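Local coordinates for protein KLLA0E03807p (Kluyveromyces lactis, PDB 3SQI) that probably binds centromeric DNA through the domain described here and serves as a platform for inner kinetochore assembly in budding yeast, at residues Leu110-Ile115 against Leu391-Asp396; Val323-Thr328 against Ser343-Ser348. One frame throughout, in Å; residues are numbered along the deposited sequence.

The two contacts lie in the DNA-binding part of a longer protein, and the smaller loop is nested inside the larger. Following the chain from the N terminus, helix 107-118 supplies the first half of contact 1. Its partner, residues 391-396, begins at the end of helix 388-391, so this contact closes a loop of 275 intervening residues. Within that loop, residues 323-328 precede helix 332-355 and pack on residues 343-348 of the same helix, closing the much shorter loop of contact 2. Contact 1 ties a loop near the end of the modelled chain to helix 107-118, whereas contact 2 is local. Their centres are about 25 Å apart and they do not touch.

Contact 1. Residues Leu110-Ile115 against Leu391-Asp396; sequences LQKISI and LAQLID
The side-chain amides of Q111 and Q393 lie nearly coplanar, their planes 11° apart. NE2 of Q393 donates to OE1 of Q111 over 3.3 Å, and the acceptor lies in the plane of the Q393 amide. The bond is moderately straight, with 153° at the hydrogen. Beside this bond the two OE1 atoms of Q111 and Q393 come within 3.4 Å of each other, two acceptors side by side. OE1 of Q393 also faces the helix backbone and CB of Q111, but the nearby amide of K112 is too badly angled to bond to it. The aliphatic part of K112 runs alongside the Q393 carbonyl oxygen: CG stands anti to the backbone N (chi1 167°), and the chain then bends to carry CD and CE past Q393 O.

The loop here is a type I beta turn from L391 to L394, starting at the last residue of helix 388-391, docked on helix 107-118 in a domain consistent with the DNA breaking-rejoining (recombinase-like) superfamily. N116, from the next part of that helix, binds both the K112 and Q393 carbonyls through ND2 and receives the I395 amide on OD1, so one side chain joins helix and loop backbones. Replacing Q393 by an alanine would probably leave OE1 of Q111 without this mate and open a gap beside CB of Q111 and the K112 amide.

The apolar half is carried by I115, whose extended side chain crosses that of L394 at about a right angle. Its terminal CD1 meets the turn at two places, touching L394 at CG and lying 4.2 Å from CD2 of L391. Behind it, CG1 of I115 is 4.0 Å from CD2 of L394, while CG2 of I115 stands 4.3 Å from CB of Q393.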
loop_
_atom_site.group_PDB
_atom_site.type_symbol
_atom_site.label_atom_id
_atom_site.label_comp_id
_atom_site.label_asym_id
_atom_site.label_seq_id
_atom_site.Cartn_x
_atom_site.Cartn_y
_atom_site.Cartn_z
ATOM N N LEU A 110 -8.709 6.101 -8.697
ATOM C CA LEU A 110 -7.349 6.397 -8.283
ATOM C C LEU A 110 -6.719 7.341 -9.306
ATOM O O LEU A 110 -6.527 8.523 -9.032
ATOM C CB LEU A 110 -6.538 5.103 -8.195
ATOM C CG LEU A 110 -5.129 5.200 -7.616
ATOM C CD1 LEU A 110 -5.180 5.276 -6.093
ATOM C CD2 LEU A 110 -4.295 4.016 -8.070
ATOM N N GLN A 111 -6.448 6.818 -10.500
ATOM C CA GLN A 111 -5.833 7.593 -11.575
ATOM C C GLN A 111 -6.482 8.956 -11.689
ATOM O O GLN A 111 -5.857 9.983 -11.406
ATOM C CB GLN A 111 -5.980 6.874 -12.916
ATOM C CG GLN A 111 -5.366 5.484 -12.990
ATOM C CD GLN A 111 -5.519 4.872 -14.374
ATOM O OE1 GLN A 111 -6.169 5.447 -15.249
ATOM N NE2 GLN A 111 -4.921 3.706 -14.578
ATOM N N LYS A 112 -7.758 8.965 -12.050
ATOM C CA LYS A 112 -8.455 10.228 -12.265
ATOM C C LYS A 112 -8.175 11.245 -11.165
ATOM O O LYS A 112 -7.981 12.418 -11.459
ATOM C CB LYS A 112 -9.960 10.012 -12.422
ATOM C CG LYS A 112 -10.771 11.293 -12.341
ATOM C CD LYS A 112 -10.683 12.084 -13.629
ATOM C CE LYS A 112 -11.615 13.280 -13.606
ATOM N NZ LYS A 112 -13.015 12.860 -13.343
ATOM N N ILE A 113 -8.107 10.797 -9.916
ATOM C CA ILE A 113 -7.787 11.714 -8.834
ATOM C C ILE A 113 -6.298 12.082 -8.812
ATOM O O ILE A 113 -5.934 13.262 -8.888
ATOM C CB ILE A 113 -8.190 11.185 -7.445
ATOM C CG1 ILE A 113 -9.698 11.300 -7.229
ATOM C CG2 ILE A 113 -7.471 11.979 -6.371
ATOM C CD1 ILE A 113 -10.103 11.799 -5.832
ATOM N N SER A 114 -5.451 11.064 -8.655
ATOM C CA SER A 114 -4.079 11.292 -8.224
ATOM C C SER A 114 -3.529 12.434 -9.066
ATOM O O SER A 114 -3.168 13.499 -8.557
ATOM C CB SER A 114 -3.244 10.038 -8.393
ATOM O OG SER A 114 -3.875 8.917 -7.828
ATOM N N ILE A 115 -3.605 12.244 -10.374
ATOM C CA ILE A 115 -3.153 13.237 -11.352
ATOM C C ILE A 115 -3.588 14.673 -11.017
ATOM O O ILE A 115 -2.756 15.568 -10.823
ATOM C CB ILE A 115 -3.644 12.854 -12.757
ATOM C CG1 ILE A 115 -2.974 13.691 -13.838
ATOM C CG2 ILE A 115 -5.163 12.904 -12.856
ATOM C CD1 ILE A 115 -3.647 13.548 -15.170
ATOM N N LEU A 391 -2.514 11.576 -18.051
ATOM C CA LEU A 391 -2.700 13.020 -18.200
ATOM C C LEU A 391 -4.063 13.400 -18.780
ATOM O O LEU A 391 -4.623 14.439 -18.431
ATOM C CB LEU A 391 -1.588 13.630 -19.057
ATOM C CG LEU A 391 -0.167 13.651 -18.485
ATOM C CD1 LEU A 391 0.795 14.187 -19.525
ATOM C CD2 LEU A 391 -0.094 14.476 -17.211
ATOM N N ALA A 392 -4.595 12.559 -19.659
ATOM C CA ALA A 392 -5.878 12.854 -20.292
ATOM C C ALA A 392 -7.005 12.996 -19.264
ATOM O O ALA A 392 -8.104 13.451 -19.588
ATOM C CB ALA A 392 -6.224 11.778 -21.317
ATOM N N GLN A 393 -6.720 12.607 -18.025
ATOM C CA GLN A 393 -7.735 12.516 -16.976
ATOM C C GLN A 393 -7.898 13.751 -16.075
ATOM O O GLN A 393 -8.656 13.705 -15.110
ATOM C CB GLN A 393 -7.509 11.262 -16.125
ATOM C CG GLN A 393 -8.347 10.066 -16.558
ATOM C CD GLN A 393 -7.767 8.757 -16.074
ATOM O OE1 GLN A 393 -7.340 8.643 -14.924
ATOM N NE2 GLN A 393 -7.733 7.763 -16.954
ATOM N N LEU A 394 -7.190 14.840 -16.365
ATOM C CA LEU A 394 -7.319 16.052 -15.544
ATOM C C LEU A 394 -8.148 17.154 -16.217
ATOM O O LEU A 394 -8.164 17.264 -17.446
ATOM C CB LEU A 394 -5.957 16.581 -15.053
ATOM C CG LEU A 394 -4.710 16.614 -15.943
ATOM C CD1 LEU A 394 -5.029 17.187 -17.295
ATOM C CD2 LEU A 394 -3.587 17.398 -15.298
ATOM N N ILE A 395 -8.855 17.942 -15.407
ATOM C CA ILE A 395 -9.796 18.936 -15.927
ATOM C C ILE A 395 -9.230 20.359 -16.081
ATOM O O ILE A 395 -9.948 21.281 -16.475
ATOM C CB ILE A 395 -11.107 18.964 -15.100
ATOM C CG1 ILE A 395 -10.797 19.068 -13.606
ATOM C CG2 ILE A 395 -11.915 17.700 -15.355
ATOM C CD1 ILE A 395 -10.766 17.720 -12.925
ATOM N N ASP A 396 -7.949 20.531 -15.769
ATOM C CA ASP A 396 -7.236 21.750 -16.130
ATOM C C ASP A 396 -5.962 21.392 -16.884
ATOM O O ASP A 396 -5.002 20.881 -16.302
ATOM C CB ASP A 396 -6.886 22.568 -14.885
ATOM C CG ASP A 396 -8.045 23.413 -14.394
ATOM O OD1 ASP A 396 -8.633 24.160 -15.206
ATOM O OD2 ASP A 396 -8.369 23.331 -13.191
#

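Contact 2. Residues Val323-Thr328 against Ser343-Ser348; sequences VHLFPT and SVLVTS
L325 and L345 set their side chains across each other at about a right angle, with CD1 of L325 3.5 Å from CD2 of L345. That same CD2 branch serves a second partner, since F326 also crosses L345 nearly perpendicularly and its ring carbon CE2 lies 3.8 Å from CD2 of L345. The methyl approaches the ring obliquely. The bond from CA to CB of L345 points toward the loop; with CG anti to the backbone N (chi1 -169°) and the bend at chi2, CD2 comes to both L325 and F326.

V346, one residue further along the helix, meets L325 at a slant: its CG2 is 3.9 Å from CG of L325. The two methyls of V346 divide the work, for CG2 also faces the V323 carbonyl oxygen, whereas CG1 lies 4.2 Å from CB of V323. No hydrogen bond joins the two segments, and the contact between them is apolar apart from that carbonyl.

Polar support comes from N342 of the same helix, whose side chain accepts from the L325 amide and donates to the V323 carbonyl. Beyond L345, helix 198-210 contributes A203 and V204, and F375 of helix 370-376 touches V346. The arrangement is that of a loop folded back over the helix it leads into, a buried apolar packing about 19 Å from the bound DNA at its nearest atom.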
loop_
_atom_site.group_PDB
_atom_site.type_symbol
_atom_site.label_atom_id
_atom_site.label_comp_id
_atom_site.label_asym_id
_atom_site.label_seq_id
_atom_site.Cartn_x
_atom_site.Cartn_y
_atom_site.Cartn_z
ATOM N N VAL A 323 22.202 10.841 -5.604
ATOM C CA VAL A 323 21.821 12.182 -5.176
ATOM C C VAL A 323 20.991 12.157 -3.898
ATOM O O VAL A 323 20.036 11.388 -3.787
ATOM C CB VAL A 323 20.979 12.872 -6.257
ATOM C CG1 VAL A 323 20.282 14.094 -5.689
ATOM C CG2 VAL A 323 21.844 13.217 -7.457
ATOM N N HIS A 324 21.332 13.003 -2.935
ATOM C CA HIS A 324 20.575 13.006 -1.690
ATOM C C HIS A 324 19.812 14.299 -1.422
ATOM O O HIS A 324 20.390 15.323 -1.067
ATOM C CB HIS A 324 21.502 12.657 -0.530
ATOM C CG HIS A 324 22.247 11.379 -0.738
ATOM N ND1 HIS A 324 23.311 11.275 -1.606
ATOM C CD2 HIS A 324 22.057 10.139 -0.226
ATOM C CE1 HIS A 324 23.764 10.033 -1.599
ATOM N NE2 HIS A 324 23.016 9.325 -0.771
ATOM N N LEU A 325 18.497 14.224 -1.590
ATOM C CA LEU A 325 17.600 15.317 -1.242
ATOM C C LEU A 325 17.258 15.275 0.242
ATOM O O LEU A 325 17.086 16.313 0.882
ATOM C CB LEU A 325 16.337 15.255 -2.102
ATOM C CG LEU A 325 16.636 15.270 -3.606
ATOM C CD1 LEU A 325 15.359 15.320 -4.427
ATOM C CD2 LEU A 325 17.550 16.437 -3.971
ATOM N N PHE A 326 17.150 14.062 0.776
ATOM C CA PHE A 326 16.957 13.868 2.208
ATOM C C PHE A 326 18.286 13.736 2.949
ATOM O O PHE A 326 19.307 13.405 2.350
ATOM C CB PHE A 326 16.047 12.668 2.479
ATOM C CG PHE A 326 14.604 12.938 2.180
ATOM C CD1 PHE A 326 13.841 13.707 3.044
ATOM C CD2 PHE A 326 14.014 12.446 1.029
ATOM C CE1 PHE A 326 12.511 13.974 2.770
ATOM C CE2 PHE A 326 12.689 12.716 0.747
ATOM C CZ PHE A 326 11.936 13.482 1.620
ATOM N N PRO A 327 18.271 14.011 4.263
ATOM C CA PRO A 327 19.468 13.973 5.108
ATOM C C PRO A 327 20.107 12.591 5.132
ATOM O O PRO A 327 19.399 11.583 5.137
ATOM C CB PRO A 327 18.921 14.292 6.504
ATOM C CG PRO A 327 17.624 14.981 6.270
ATOM C CD PRO A 327 17.066 14.372 5.027
ATOM N N THR A 328 21.434 12.551 5.130
ATOM C CA THR A 328 22.159 11.303 5.326
ATOM C C THR A 328 22.611 11.141 6.780
ATOM O O THR A 328 23.253 10.155 7.130
ATOM C CB THR A 328 23.360 11.192 4.373
ATOM O OG1 THR A 328 24.075 12.433 4.358
ATOM C CG2 THR A 328 22.886 10.879 2.963
ATOM N N SER A 343 15.288 7.411 -2.627
ATOM C CA SER A 343 15.400 6.699 -3.897
ATOM C C SER A 343 14.141 6.829 -4.761
ATOM O O SER A 343 14.239 7.053 -5.967
ATOM C CB SER A 343 15.764 5.235 -3.677
ATOM O OG SER A 343 17.126 5.117 -3.312
ATOM N N VAL A 344 12.960 6.704 -4.163
ATOM C CA VAL A 344 11.750 6.861 -4.968
ATOM C C VAL A 344 11.665 8.280 -5.523
ATOM O O VAL A 344 11.452 8.488 -6.728
ATOM C CB VAL A 344 10.465 6.549 -4.190
ATOM C CG1 VAL A 344 9.288 6.491 -5.152
ATOM C CG2 VAL A 344 10.601 5.235 -3.460
ATOM N N LEU A 345 11.846 9.250 -4.632
ATOM C CA LEU A 345 11.737 10.659 -4.988
ATOM C C LEU A 345 12.666 10.963 -6.145
ATOM O O LEU A 345 12.234 11.430 -7.195
ATOM C CB LEU A 345 12.116 11.537 -3.797
ATOM C CG LEU A 345 11.819 13.030 -3.914
ATOM C CD1 LEU A 345 10.322 13.301 -3.719
ATOM C CD2 LEU A 345 12.643 13.824 -2.899
ATOM N N VAL A 346 13.943 10.663 -5.935
ATOM C CA VAL A 346 15.017 10.999 -6.862
ATOM C C VAL A 346 14.890 10.213 -8.153
ATOM O O VAL A 346 15.378 10.635 -9.202
ATOM C CB VAL A 346 16.401 10.713 -6.228
ATOM C CG1 VAL A 346 17.501 10.769 -7.273
ATOM C CG2 VAL A 346 16.686 11.694 -5.098
ATOM N N THR A 347 14.230 9.063 -8.075
ATOM C CA THR A 347 14.064 8.230 -9.254
ATOM C C THR A 347 13.012 8.831 -10.164
ATOM O O THR A 347 13.179 8.861 -11.385
ATOM C CB THR A 347 13.639 6.798 -8.890
ATOM O OG1 THR A 347 14.622 6.202 -8.033
ATOM C CG2 THR A 347 13.494 5.957 -10.147
ATOM N N SER A 348 11.919 9.293 -9.556
ATOM C CA SER A 348 10.758 9.744 -10.321
ATOM C C SER A 348 10.642 11.266 -10.520
ATOM O O SER A 348 9.734 11.734 -11.204
ATOM C CB SER A 348 9.471 9.174 -9.699
ATOM O OG SER A 348 9.536 7.754 -9.569
#